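Local coordinates for protein CRISPR system Cmr subunit Cmr6 (Pyrococcus furiosus, PDB 4W8V) that binds RNA as a subunit of the type III-B Cmr complex of CRISPR antiviral defence, where it and Cmr1 cap the elongated assembly built along the crRNA, at residues L160-M165 and F193-P198; S107-E112 and V222-R227; V142-A147 and V205-R210. One frame throughout, in Å; residues are numbered along the deposited sequence.

Followed from its N terminus, this C-terminal part of Cmr6, which holds the RAMP-superfamily region, meets 107-112 first, and interaction 2 closes the longest loop when helix 212-228 returns to helix 108-116. Inside it, interaction 3 joins 142-147 to 205-210 as neighbouring strands of the four-stranded sheet. Interaction 1 nests deeper still, pairing 160-165 with 193-198 in a separate three-stranded sheet, so the three loops are nested and none cross. Interactions 2 and 3 touch, since Val222 of helix 212-228 packs on Phe144, Val205 and Val207. Interaction 1 stands apart, its nearest atoms about 10 Å from those of interaction 3, although strand 192-197 leads almost directly into strand 202-209.

Interaction 1: residues L160-M165 and F193-P198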
ATOM      1  N   LEU A 160     -21.332   2.992  10.298  1.00 72.15           N
ATOM      2  CA  LEU A 160     -20.840   2.318   9.100  1.00 68.50           C
ATOM      3  C   LEU A 160     -21.877   2.307   7.987  1.00 72.45           C
ATOM      4  O   LEU A 160     -23.056   2.068   8.239  1.00 70.55           O
ATOM      5  CB  LEU A 160     -20.420   0.883   9.430  1.00 71.78           C
ATOM      6  CG  LEU A 160     -19.306   0.755  10.473  1.00 75.92           C
ATOM      7  CD1 LEU A 160     -18.935  -0.698  10.681  1.00 72.16           C
ATOM      8  CD2 LEU A 160     -18.090   1.565  10.068  1.00 65.45           C
ATOM      9  N   GLU A 161     -21.437   2.558   6.754  1.00 68.38           N
ATOM     10  CA  GLU A 161     -22.330   2.479   5.602  1.00 69.77           C
ATOM     11  C   GLU A 161     -22.014   1.239   4.771  1.00 68.99           C
ATOM     12  O   GLU A 161     -20.847   0.922   4.527  1.00 65.25           O
ATOM     13  CB  GLU A 161     -22.228   3.737   4.736  1.00 80.09           C
ATOM     14  CG  GLU A 161     -22.699   5.024   5.401  1.00 97.82           C
ATOM     15  CD  GLU A 161     -24.194   5.048   5.663  1.00115.36           C
ATOM     16  OE1 GLU A 161     -24.955   4.466   4.862  1.00124.00           O
ATOM     17  OE2 GLU A 161     -24.610   5.649   6.681  1.00119.10           O
ATOM     18  N   LEU A 162     -23.063   0.536   4.357  1.00 64.33           N
ATOM     19  CA  LEU A 162     -22.938  -0.647   3.512  1.00 66.96           C
ATOM     20  C   LEU A 162     -23.377  -0.380   2.076  1.00 68.00           C
ATOM     21  O   LEU A 162     -24.526  -0.018   1.840  1.00 65.80           O
ATOM     22  CB  LEU A 162     -23.774  -1.794   4.077  1.00 72.95           C
ATOM     23  CG  LEU A 162     -23.699  -3.052   3.213  1.00 71.27           C
ATOM     24  CD1 LEU A 162     -22.308  -3.661   3.301  1.00 77.30           C
ATOM     25  CD2 LEU A 162     -24.765  -4.048   3.628  1.00 73.34           C
ATOM     26  N   ASP A 163     -22.469  -0.575   1.119  1.00 61.44           N
ATOM     27  CA  ASP A 163     -22.811  -0.415  -0.291  1.00 63.13           C
ATOM     28  C   ASP A 163     -22.345  -1.601  -1.124  1.00 66.72           C
ATOM     29  O   ASP A 163     -21.475  -2.363  -0.722  1.00 64.01           O
ATOM     30  CB  ASP A 163     -22.214   0.874  -0.853  1.00 73.28           C
ATOM     31  CG  ASP A 163     -22.956   2.105  -0.385  1.00 88.76           C
ATOM     32  OD1 ASP A 163     -23.943   2.488  -1.058  1.00 93.30           O
ATOM     33  OD2 ASP A 163     -22.559   2.682   0.651  1.00 90.53           O
ATOM     34  N   ILE A 164     -22.922  -1.751  -2.303  1.00 72.65           N
ATOM     35  CA  ILE A 164     -22.515  -2.839  -3.166  1.00 64.58           C
ATOM     36  C   ILE A 164     -21.841  -2.302  -4.418  1.00 57.65           C
ATOM     37  O   ILE A 164     -22.349  -1.414  -5.078  1.00 64.36           O
ATOM     38  CB  ILE A 164     -23.715  -3.723  -3.483  1.00 63.34           C
ATOM     39  CG1 ILE A 164     -24.116  -4.451  -2.192  1.00 59.37           C
ATOM     40  CG2 ILE A 164     -23.378  -4.738  -4.557  1.00 57.10           C
ATOM     41  CD1 ILE A 164     -25.531  -4.882  -2.162  1.00 65.42           C
ATOM     42  N   MET A 165     -20.638  -2.797  -4.680  1.00 59.20           N
ATOM     43  CA  MET A 165     -19.900  -2.431  -5.883  1.00 54.35           C
ATOM     44  C   MET A 165     -19.335  -3.681  -6.529  1.00 66.44           C
ATOM     45  O   MET A 165     -19.271  -4.746  -5.898  1.00 63.23           O
ATOM     46  CB  MET A 165     -18.775  -1.441  -5.578  1.00 60.61           C
ATOM     47  CG  MET A 165     -19.257  -0.069  -5.079  1.00 67.76           C
ATOM     48  SD  MET A 165     -17.968   1.171  -4.900  1.00 64.12           S
ATOM     49  CE  MET A 165     -16.958   0.476  -3.592  1.00 54.92           C
ATOM     50  N   PHE A 193     -19.895  -6.642  -1.123  1.00 58.36           N
ATOM     51  CA  PHE A 193     -20.202  -5.747  -0.013  1.00 63.78           C
ATOM     52  C   PHE A 193     -19.028  -4.868   0.344  1.00 54.89           C
ATOM     53  O   PHE A 193     -17.911  -5.335   0.460  1.00 60.31           O
ATOM     54  CB  PHE A 193     -20.614  -6.522   1.237  1.00 67.63           C
ATOM     55  CG  PHE A 193     -21.947  -7.196   1.129  1.00 60.78           C
ATOM     56  CD1 PHE A 193     -23.115  -6.463   1.207  1.00 59.38           C
ATOM     57  CD2 PHE A 193     -22.027  -8.568   0.992  1.00 62.20           C
ATOM     58  CE1 PHE A 193     -24.342  -7.090   1.139  1.00 69.28           C
ATOM     59  CE2 PHE A 193     -23.240  -9.195   0.918  1.00 68.13           C
ATOM     60  CZ  PHE A 193     -24.403  -8.459   0.996  1.00 69.89           C
ATOM     61  N   PHE A 194     -19.303  -3.583   0.517  1.00 52.00           N
ATOM     62  CA  PHE A 194     -18.306  -2.617   0.965  1.00 47.39           C
ATOM     63  C   PHE A 194     -18.821  -1.856   2.179  1.00 61.61           C
ATOM     64  O   PHE A 194     -19.935  -1.333   2.151  1.00 59.94           O
ATOM     65  CB  PHE A 194     -17.958  -1.621  -0.145  1.00 50.56           C
ATOM     66  CG  PHE A 194     -16.953  -2.141  -1.133  1.00 57.79           C
ATOM     67  CD1 PHE A 194     -15.605  -1.876  -0.973  1.00 51.01           C
ATOM     68  CD2 PHE A 194     -17.359  -2.912  -2.215  1.00 62.21           C
ATOM     69  CE1 PHE A 194     -14.680  -2.358  -1.880  1.00 54.06           C
ATOM     70  CE2 PHE A 194     -16.435  -3.401  -3.136  1.00 61.44           C
ATOM     71  CZ  PHE A 194     -15.093  -3.118  -2.967  1.00 58.20           C
ATOM     72  N   LEU A 195     -18.012  -1.818   3.239  1.00 57.16           N
ATOM     73  CA  LEU A 195     -18.274  -0.975   4.387  1.00 59.86           C
ATOM     74  C   LEU A 195     -17.476   0.310   4.292  1.00 57.16           C
ATOM     75  O   LEU A 195     -16.269   0.278   4.036  1.00 53.71           O
ATOM     76  CB  LEU A 195     -17.924  -1.710   5.687  1.00 62.64           C
ATOM     77  CG  LEU A 195     -18.846  -2.871   6.045  1.00 66.51           C
ATOM     78  CD1 LEU A 195     -18.324  -3.598   7.292  1.00 67.09           C
ATOM     79  CD2 LEU A 195     -20.279  -2.379   6.230  1.00 66.46           C
ATOM     80  N   THR A 196     -18.145   1.442   4.476  1.00 54.34           N
ATOM     81  CA  THR A 196     -17.429   2.714   4.556  1.00 64.22           C
ATOM     82  C   THR A 196     -17.222   3.081   6.008  1.00 58.62           C
ATOM     83  O   THR A 196     -18.169   3.122   6.783  1.00 63.59           O
ATOM     84  CB  THR A 196     -18.166   3.855   3.834  1.00 60.62           C
ATOM     85  OG1 THR A 196     -18.265   3.534   2.445  1.00 68.03           O
ATOM     86  CG2 THR A 196     -17.401   5.157   3.989  1.00 56.62           C
ATOM     87  N   VAL A 197     -15.962   3.313   6.355  1.00 67.71           N
ATOM     88  CA  VAL A 197     -15.526   3.573   7.721  1.00 54.95           C
ATOM     89  C   VAL A 197     -15.333   5.070   7.894  1.00 64.16           C
ATOM     90  O   VAL A 197     -14.711   5.705   7.050  1.00 74.79           O
ATOM     91  CB  VAL A 197     -14.215   2.827   8.039  1.00 52.83           C
ATOM     92  CG1 VAL A 197     -13.632   3.264   9.405  1.00 48.32           C
ATOM     93  CG2 VAL A 197     -14.442   1.326   7.987  1.00 49.29           C
ATOM     94  N   PRO A 198     -15.884   5.650   8.982  1.00 63.77           N
ATOM     95  CA  PRO A 198     -15.817   7.114   9.077  1.00 54.61           C
ATOM     96  C   PRO A 198     -14.416   7.620   9.385  1.00 61.59           C
ATOM     97  O   PRO A 198     -13.506   6.828   9.621  1.00 63.10           O
ATOM     98  CB  PRO A 198     -16.785   7.447  10.222  1.00 71.57           C
ATOM     99  CG  PRO A 198     -16.963   6.172  10.992  1.00 74.71           C
ATOM    100  CD  PRO A 198     -16.762   5.051  10.005  1.00 67.00           C
TER
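Met165 reaches Phe194 because its CG lies anti to the carbonyl carbon (chi1 -65°) and its chain, extended through chi2, bends at chi3, which sets the terminal methyl over the centre of the ring face. CE sits 3.6 Å from the Phe194 centroid and 11° off the ring normal, a CH-pi contact; SD lies farther off above the same ring, a long Met-aromatic contact. An unbranched, flexible methionine suits this reach across the strands. Leu162 is turned differently, CG anti to the backbone N (chi1 179°), and its CD1 comes within 3.6 Å of Phe193 CD1 and 3.8 Å of Leu195 CD2. Strand 161-165 is the outer strand of a three-stranded antiparallel sheet in this RAMP-superfamily protein, with 192-197 in the middle and 25-28 beyond. Glu161 with Thr196 and Asp163 with Phe194 are hydrogen-bonded pairs. Thr196 N gives to Glu161 O at 2.8 Å, whereas Glu161 N to Thr196 O is weak at 3.3 Å. Glu161 and Asp163 are exposed, as suits charged side chains on an outer strand. At the end, the side chains of Leu160 and Pro198 cross at about a right angle, with CD2 of Leu160 3.7 Å from CD of Pro198.

Interaction 2: residues S107-E112 and V222-R227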
ATOM      1  N   SER A 107       9.637  14.461  -8.419  1.00 72.84           N
ATOM      2  CA  SER A 107       8.314  14.717  -7.861  1.00 68.23           C
ATOM      3  C   SER A 107       8.465  14.827  -6.358  1.00 61.78           C
ATOM      4  O   SER A 107       9.514  14.493  -5.823  1.00 61.73           O
ATOM      5  CB  SER A 107       7.327  13.610  -8.227  1.00 59.43           C
ATOM      6  OG  SER A 107       7.614  12.398  -7.542  1.00 57.48           O
ATOM      7  N   ARG A 108       7.427  15.301  -5.682  1.00 63.78           N
ATOM      8  CA  ARG A 108       7.429  15.317  -4.226  1.00 69.53           C
ATOM      9  C   ARG A 108       7.622  13.901  -3.695  1.00 69.76           C
ATOM     10  O   ARG A 108       8.441  13.666  -2.811  1.00 63.32           O
ATOM     11  CB  ARG A 108       6.131  15.916  -3.689  1.00 64.47           C
ATOM     12  CG  ARG A 108       6.150  16.264  -2.216  1.00 57.94           C
ATOM     13  CD  ARG A 108       4.779  16.751  -1.835  1.00 59.02           C
ATOM     14  NE  ARG A 108       3.771  15.794  -2.267  1.00 65.03           N
ATOM     15  CZ  ARG A 108       3.305  14.810  -1.506  1.00 75.54           C
ATOM     16  NH1 ARG A 108       3.752  14.668  -0.258  1.00 64.67           N
ATOM     17  NH2 ARG A 108       2.391  13.970  -1.988  1.00 71.73           N
ATOM     18  N   LEU A 109       6.882  12.954  -4.266  1.00 69.57           N
ATOM     19  CA  LEU A 109       6.976  11.564  -3.824  1.00 68.06           C
ATOM     20  C   LEU A 109       8.392  11.045  -4.028  1.00 64.52           C
ATOM     21  O   LEU A 109       8.919  10.313  -3.198  1.00 64.69           O
ATOM     22  CB  LEU A 109       5.968  10.684  -4.569  1.00 62.41           C
ATOM     23  CG  LEU A 109       4.496  10.919  -4.237  1.00 59.45           C
ATOM     24  CD1 LEU A 109       3.610   9.987  -5.050  1.00 61.30           C
ATOM     25  CD2 LEU A 109       4.235  10.736  -2.746  1.00 50.63           C
ATOM     26  N   CYS A 110       9.012  11.446  -5.134  1.00 62.19           N
ATOM     27  CA  CYS A 110      10.400  11.097  -5.388  1.00 59.34           C
ATOM     28  C   CYS A 110      11.337  11.692  -4.332  1.00 64.28           C
ATOM     29  O   CYS A 110      12.227  11.005  -3.845  1.00 64.17           O
ATOM     30  CB  CYS A 110      10.816  11.559  -6.777  1.00 70.39           C
ATOM     31  SG  CYS A 110      12.496  11.114  -7.200  1.00 76.07           S
ATOM     32  N   LYS A 111      11.130  12.963  -3.983  1.00 65.40           N
ATOM     33  CA  LYS A 111      11.926  13.618  -2.946  1.00 70.39           C
ATOM     34  C   LYS A 111      11.805  12.855  -1.628  1.00 74.29           C
ATOM     35  O   LYS A 111      12.804  12.533  -0.994  1.00 74.58           O
ATOM     36  CB  LYS A 111      11.488  15.076  -2.727  1.00 68.88           C
ATOM     37  CG  LYS A 111      11.528  15.985  -3.939  1.00 76.14           C
ATOM     38  CD  LYS A 111      12.910  16.562  -4.180  1.00 84.11           C
ATOM     39  CE  LYS A 111      12.912  17.565  -5.337  1.00 88.49           C
ATOM     40  NZ  LYS A 111      12.108  18.786  -5.047  1.00 92.23           N
ATOM     41  N   GLU A 112      10.568  12.569  -1.230  1.00 71.42           N
ATOM     42  CA  GLU A 112      10.286  11.863   0.014  1.00 67.50           C
ATOM     43  C   GLU A 112      10.940  10.496   0.028  1.00 67.69           C
ATOM     44  O   GLU A 112      11.473  10.058   1.042  1.00 68.44           O
ATOM     45  CB  GLU A 112       8.777  11.711   0.218  1.00 71.29           C
ATOM     46  CG  GLU A 112       8.040  13.002   0.515  1.00 80.10           C
ATOM     47  CD  GLU A 112       8.058  13.352   1.989  1.00 94.61           C
ATOM     48  OE1 GLU A 112       9.140  13.275   2.611  1.00 97.53           O
ATOM     49  OE2 GLU A 112       6.984  13.690   2.528  1.00 96.12           O
ATOM     50  N   VAL A 222       5.572   2.880   4.119  1.00 58.50           N
ATOM     51  CA  VAL A 222       4.173   2.561   4.391  1.00 53.48           C
ATOM     52  C   VAL A 222       3.414   3.806   4.849  1.00 65.75           C
ATOM     53  O   VAL A 222       2.286   4.067   4.401  1.00 62.33           O
ATOM     54  CB  VAL A 222       4.079   1.444   5.448  1.00 56.55           C
ATOM     55  CG1 VAL A 222       2.697   1.392   6.094  1.00 53.48           C
ATOM     56  CG2 VAL A 222       4.452   0.110   4.825  1.00 54.38           C
ATOM     57  N   LYS A 223       4.055   4.574   5.732  1.00 65.63           N
ATOM     58  CA  LYS A 223       3.576   5.878   6.149  1.00 60.30           C
ATOM     59  C   LYS A 223       3.273   6.741   4.944  1.00 63.21           C
ATOM     60  O   LYS A 223       2.185   7.306   4.812  1.00 54.97           O
ATOM     61  CB  LYS A 223       4.623   6.598   7.015  1.00 72.30           C
ATOM     62  CG  LYS A 223       4.371   6.596   8.512  1.00 89.58           C
ATOM     63  CD  LYS A 223       5.490   7.325   9.275  1.00 93.18           C
ATOM     64  CE  LYS A 223       5.321   8.840   9.210  1.00 90.92           C
ATOM     65  NZ  LYS A 223       4.145   9.306  10.000  1.00 91.61           N
ATOM     66  N   LEU A 224       4.288   6.884   4.102  1.00 57.50           N
ATOM     67  CA  LEU A 224       4.204   7.699   2.909  1.00 68.28           C
ATOM     68  C   LEU A 224       3.025   7.254   2.049  1.00 57.46           C
ATOM     69  O   LEU A 224       2.225   8.063   1.589  1.00 64.43           O
ATOM     70  CB  LEU A 224       5.524   7.603   2.138  1.00 69.79           C
ATOM     71  CG  LEU A 224       5.795   8.479   0.923  1.00 74.60           C
ATOM     72  CD1 LEU A 224       5.443   9.932   1.203  1.00 76.25           C
ATOM     73  CD2 LEU A 224       7.261   8.328   0.566  1.00 72.35           C
ATOM     74  N   ALA A 225       2.894   5.950   1.870  1.00 57.59           N
ATOM     75  CA  ALA A 225       1.865   5.405   0.985  1.00 52.11           C
ATOM     76  C   ALA A 225       0.442   5.565   1.552  1.00 55.58           C
ATOM     77  O   ALA A 225      -0.507   5.800   0.803  1.00 60.91           O
ATOM     78  CB  ALA A 225       2.179   3.929   0.686  1.00 45.01           C
ATOM     79  N   LEU A 226       0.290   5.483   2.872  1.00 59.62           N
ATOM     80  CA  LEU A 226      -1.041   5.602   3.489  1.00 51.94           C
ATOM     81  C   LEU A 226      -1.541   7.040   3.502  1.00 53.65           C
ATOM     82  O   LEU A 226      -2.741   7.289   3.463  1.00 62.38           O
ATOM     83  CB  LEU A 226      -1.033   5.056   4.922  1.00 49.84           C
ATOM     84  CG  LEU A 226      -0.683   3.572   5.131  1.00 61.64           C
ATOM     85  CD1 LEU A 226      -0.732   3.202   6.640  1.00 62.04           C
ATOM     86  CD2 LEU A 226      -1.564   2.636   4.323  1.00 60.76           C
ATOM     87  N   ARG A 227      -0.621   7.990   3.584  1.00 54.03           N
ATOM     88  CA  ARG A 227      -0.986   9.398   3.597  1.00 54.42           C
ATOM     89  C   ARG A 227      -1.313   9.883   2.190  1.00 60.72           C
ATOM     90  O   ARG A 227      -2.332  10.521   1.980  1.00 70.40           O
ATOM     91  CB  ARG A 227       0.158  10.220   4.184  1.00 70.97           C
ATOM     92  CG  ARG A 227      -0.147  11.678   4.448  1.00 79.35           C
ATOM     93  CD  ARG A 227       1.121  12.388   4.911  1.00 82.18           C
ATOM     94  NE  ARG A 227       2.123  12.429   3.853  1.00 87.52           N
ATOM     95  CZ  ARG A 227       3.438  12.389   4.049  1.00 89.97           C
ATOM     96  NH1 ARG A 227       3.928  12.296   5.273  1.00 88.96           N
ATOM     97  NH2 ARG A 227       4.266  12.442   3.013  1.00 91.18           N
TER
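Glu112 meets Leu224 and Arg227 in a surface contact between the side chains of two nearly antiparallel helices, 108-116 and 212-228, with helix 52-68 beside Leu224. The axes of the short segments come no closer than 11.6 Å, so long side chains must span the gap. At one level Leu224 does this: its CD2 branch packs 3.7 Å from CB of Glu112, and its CD1 lies 4.2 Å from Leu109 CD2. The two methyl branches of leucine let it meet both the aliphatic part of Glu112 and Leu109, while the buried side chain also rests on Leu62 of helix 52-68. One turn further along helix 212-228, Arg227 has CG anti to the backbone N (chi1 -172°) and its chain extended to a bend at chi3, which carries the guanidinium toward Glu112 and presents NH2 to OE2 of Glu112 at 3.0 Å. This salt bridge uses one nitrogen and one oxygen; the carboxylate and guanidinium planes are 20° apart, yet the hydrogen bond is bent (135° at the hydrogen) and weak. OE1 of the same carboxylate pairs with Arg115. Arg108 NH1 stands 4.0 Å from Arg227 NH2, but Arg108 is itself paired with Asp228. The two cations are therefore probably tolerated side by side because Glu112 and Asp228 offset them, and the partly exposed network joins the helices through charge beside a small apolar contact.

Interaction 3: residues V142-A147 and V205-R210; sequences VVFFDA and VAVGGR
The ring of Phe145 lies against the backbone at Gly208, its CE2 3.7 Å from Gly208 N, and glycine, without a side chain, leaves the shallow hollow that the CE2 corner of the ring occupies. Phe145 CG lies anti to its own carbonyl carbon (chi1 -66°), which brings the ring over toward Ala206 and Gly208. Other groups shape this seat. Val143 CG1 stands 3.6 Å above one face of the ring, offset toward the rim, while the CB of Ala206 touches CD2 of Phe145 at 3.8 Å; a small alanine lets the ring come down close. On the reverse side of the strands, Phe144 and Val207 lie side by side, pointing the same way, with Phe144 CD2 3.9 Å from Val207 CG1. The branched Val142 fits obliquely against Val207, and farther along Ala147 CB meets Val205 CG2 at 3.9 Å. Helix 212-228 covers this face, Val222 packing on Phe144 and Val205. The strands belong to a four-stranded antiparallel sheet ordered 143-149, 202-209, 13-21, 242-244, backed by helices 52-68 and 212-228, the ferredoxin-like arrangement of RAMP proteins. Val143 and Gly208 form a hydrogen-bonded pair: Val143 N gives to Gly208 O at 2.7 Å, and Gly208 N returns to Val143 O at 3.0 Å. Beyond them the pairing slackens, Phe145 N reaching Ala206 O only weakly at 3.3 Å. Where direct pairing is weak, two waters bridge Phe145 O to Ala206 O and to Ala206 N, while Phe144, Val205 and Val207, which meet helix 212-228, keep that side apolar.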
ATOM      1  N   VAL A 142      10.730  -8.637   4.956  1.00 78.96           N
ATOM      2  CA  VAL A 142       9.895  -7.801   5.805  1.00 70.20           C
ATOM      3  C   VAL A 142       8.462  -8.306   5.788  1.00 65.06           C
ATOM      4  O   VAL A 142       7.911  -8.636   4.743  1.00 70.51           O
ATOM      5  CB  VAL A 142       9.933  -6.316   5.372  1.00 69.98           C
ATOM      6  CG1 VAL A 142       8.926  -5.503   6.171  1.00 70.88           C
ATOM      7  CG2 VAL A 142      11.332  -5.747   5.569  1.00 66.42           C
ATOM      8  N   VAL A 143       7.874  -8.394   6.967  1.00 65.26           N
ATOM      9  CA  VAL A 143       6.507  -8.840   7.112  1.00 62.74           C
ATOM     10  C   VAL A 143       5.612  -7.622   7.097  1.00 64.98           C
ATOM     11  O   VAL A 143       5.838  -6.671   7.852  1.00 61.24           O
ATOM     12  CB  VAL A 143       6.316  -9.633   8.426  1.00 70.84           C
ATOM     13  CG1 VAL A 143       4.849  -9.979   8.651  1.00 66.20           C
ATOM     14  CG2 VAL A 143       7.173 -10.884   8.404  1.00 72.76           C
ATOM     15  N   PHE A 144       4.616  -7.634   6.220  1.00 59.85           N
ATOM     16  CA  PHE A 144       3.640  -6.570   6.203  1.00 62.77           C
ATOM     17  C   PHE A 144       2.412  -7.037   6.942  1.00 62.97           C
ATOM     18  O   PHE A 144       1.554  -7.711   6.367  1.00 59.24           O
ATOM     19  CB  PHE A 144       3.298  -6.153   4.776  1.00 59.12           C
ATOM     20  CG  PHE A 144       4.379  -5.359   4.116  1.00 61.07           C
ATOM     21  CD1 PHE A 144       5.437  -5.994   3.469  1.00 60.16           C
ATOM     22  CD2 PHE A 144       4.345  -3.975   4.143  1.00 56.08           C
ATOM     23  CE1 PHE A 144       6.443  -5.247   2.879  1.00 55.00           C
ATOM     24  CE2 PHE A 144       5.336  -3.229   3.548  1.00 51.85           C
ATOM     25  CZ  PHE A 144       6.391  -3.865   2.927  1.00 51.80           C
ATOM     26  N   PHE A 145       2.345  -6.674   8.225  1.00 59.93           N
ATOM     27  CA  PHE A 145       1.239  -7.068   9.087  1.00 58.26           C
ATOM     28  C   PHE A 145      -0.046  -6.420   8.656  1.00 57.13           C
ATOM     29  O   PHE A 145      -0.054  -5.375   8.000  1.00 55.99           O
ATOM     30  CB  PHE A 145       1.494  -6.697  10.559  1.00 55.65           C
ATOM     31  CG  PHE A 145       2.636  -7.436  11.191  1.00 66.58           C
ATOM     32  CD1 PHE A 145       2.544  -8.790  11.451  1.00 65.75           C
ATOM     33  CD2 PHE A 145       3.795  -6.766  11.542  1.00 69.09           C
ATOM     34  CE1 PHE A 145       3.591  -9.468  12.030  1.00 72.21           C
ATOM     35  CE2 PHE A 145       4.851  -7.425  12.115  1.00 66.20           C
ATOM     36  CZ  PHE A 145       4.755  -8.783  12.370  1.00 74.21           C
ATOM     37  N   ASP A 146      -1.141  -7.040   9.062  1.00 59.32           N
ATOM     38  CA  ASP A 146      -2.439  -6.450   8.869  1.00 55.55           C
ATOM     39  C   ASP A 146      -2.579  -5.206   9.744  1.00 66.76           C
ATOM     40  O   ASP A 146      -2.062  -5.143  10.878  1.00 58.10           O
ATOM     41  CB  ASP A 146      -3.525  -7.486   9.160  1.00 55.84           C
ATOM     42  CG  ASP A 146      -3.481  -8.665   8.175  1.00 59.06           C
ATOM     43  OD1 ASP A 146      -3.736  -8.470   6.977  1.00 66.34           O
ATOM     44  OD2 ASP A 146      -3.159  -9.780   8.583  1.00 68.70           O
ATOM     45  N   ALA A 147      -3.252  -4.202   9.197  1.00 65.90           N
ATOM     46  CA  ALA A 147      -3.560  -2.993   9.942  1.00 67.28           C
ATOM     47  C   ALA A 147      -4.898  -3.184  10.608  1.00 60.40           C
ATOM     48  O   ALA A 147      -5.884  -3.473   9.939  1.00 59.49           O
ATOM     49  CB  ALA A 147      -3.581  -1.795   9.040  1.00 62.73           C
ATOM     50  N   VAL A 205      -0.707  -0.051  12.725  1.00 58.84           N
ATOM     51  CA  VAL A 205      -0.017  -0.349  11.482  1.00 47.06           C
ATOM     52  C   VAL A 205       1.413  -0.757  11.791  1.00 55.29           C
ATOM     53  O   VAL A 205       2.104  -0.070  12.546  1.00 61.86           O
ATOM     54  CB  VAL A 205      -0.005   0.870  10.545  1.00 55.66           C
ATOM     55  CG1 VAL A 205       0.842   0.600   9.309  1.00 56.32           C
ATOM     56  CG2 VAL A 205      -1.438   1.283  10.167  1.00 59.90           C
ATOM     57  N   ALA A 206       1.870  -1.867  11.221  1.00 57.55           N
ATOM     58  CA  ALA A 206       3.179  -2.388  11.586  1.00 54.40           C
ATOM     59  C   ALA A 206       3.856  -3.192  10.494  1.00 55.13           C
ATOM     60  O   ALA A 206       3.206  -3.817   9.668  1.00 53.44           O
ATOM     61  CB  ALA A 206       3.051  -3.253  12.840  1.00 61.60           C
ATOM     62  N   VAL A 207       5.182  -3.198  10.535  1.00 62.76           N
ATOM     63  CA  VAL A 207       5.987  -4.060   9.685  1.00 61.99           C
ATOM     64  C   VAL A 207       7.071  -4.715  10.544  1.00 64.90           C
ATOM     65  O   VAL A 207       7.452  -4.168  11.557  1.00 62.21           O
ATOM     66  CB  VAL A 207       6.634  -3.283   8.510  1.00 68.87           C
ATOM     67  CG1 VAL A 207       5.562  -2.662   7.621  1.00 67.17           C
ATOM     68  CG2 VAL A 207       7.604  -2.225   9.010  1.00 65.95           C
ATOM     69  N   GLY A 208       7.560  -5.880  10.131  1.00 71.84           N
ATOM     70  CA  GLY A 208       8.543  -6.609  10.910  1.00 70.57           C
ATOM     71  C   GLY A 208       9.658  -7.238  10.098  1.00 74.61           C
ATOM     72  O   GLY A 208       9.495  -7.527   8.915  1.00 74.94           O
ATOM     73  N   GLY A 209      10.800  -7.455  10.739  1.00 76.09           N
ATOM     74  CA  GLY A 209      11.931  -8.083  10.085  1.00 78.89           C
ATOM     75  C   GLY A 209      13.136  -8.160  10.994  1.00 78.91           C
ATOM     76  O   GLY A 209      13.159  -7.543  12.053  1.00 82.79           O
ATOM     77  N   ARG A 210      14.144  -8.920  10.583  1.00 87.85           N
ATOM     78  CA  ARG A 210      15.347  -9.079  11.392  1.00 95.73           C
ATOM     79  C   ARG A 210      16.201  -7.826  11.332  1.00 91.88           C
ATOM     80  O   ARG A 210      16.674  -7.335  12.354  1.00 86.94           O
ATOM     81  CB  ARG A 210      16.169 -10.276  10.921  1.00101.51           C
ATOM     82  CG  ARG A 210      15.408 -11.579  10.854  1.00111.63           C
ATOM     83  CD  ARG A 210      15.740 -12.285   9.556  1.00124.07           C
ATOM     84  NE  ARG A 210      15.417 -13.706   9.584  1.00129.64           N
ATOM     85  CZ  ARG A 210      16.279 -14.656   9.927  1.00134.62           C
ATOM     86  NH1 ARG A 210      17.519 -14.335  10.283  1.00132.18           N
ATOM     87  NH2 ARG A 210      15.904 -15.927   9.917  1.00137.49           N
TER
HETATM   88  O   HOH W   1       1.985  -3.621   6.868  1.00 53.73           O
HETATM   89  O   HOH W   2      -0.086  -3.210   9.844  1.00 61.48           O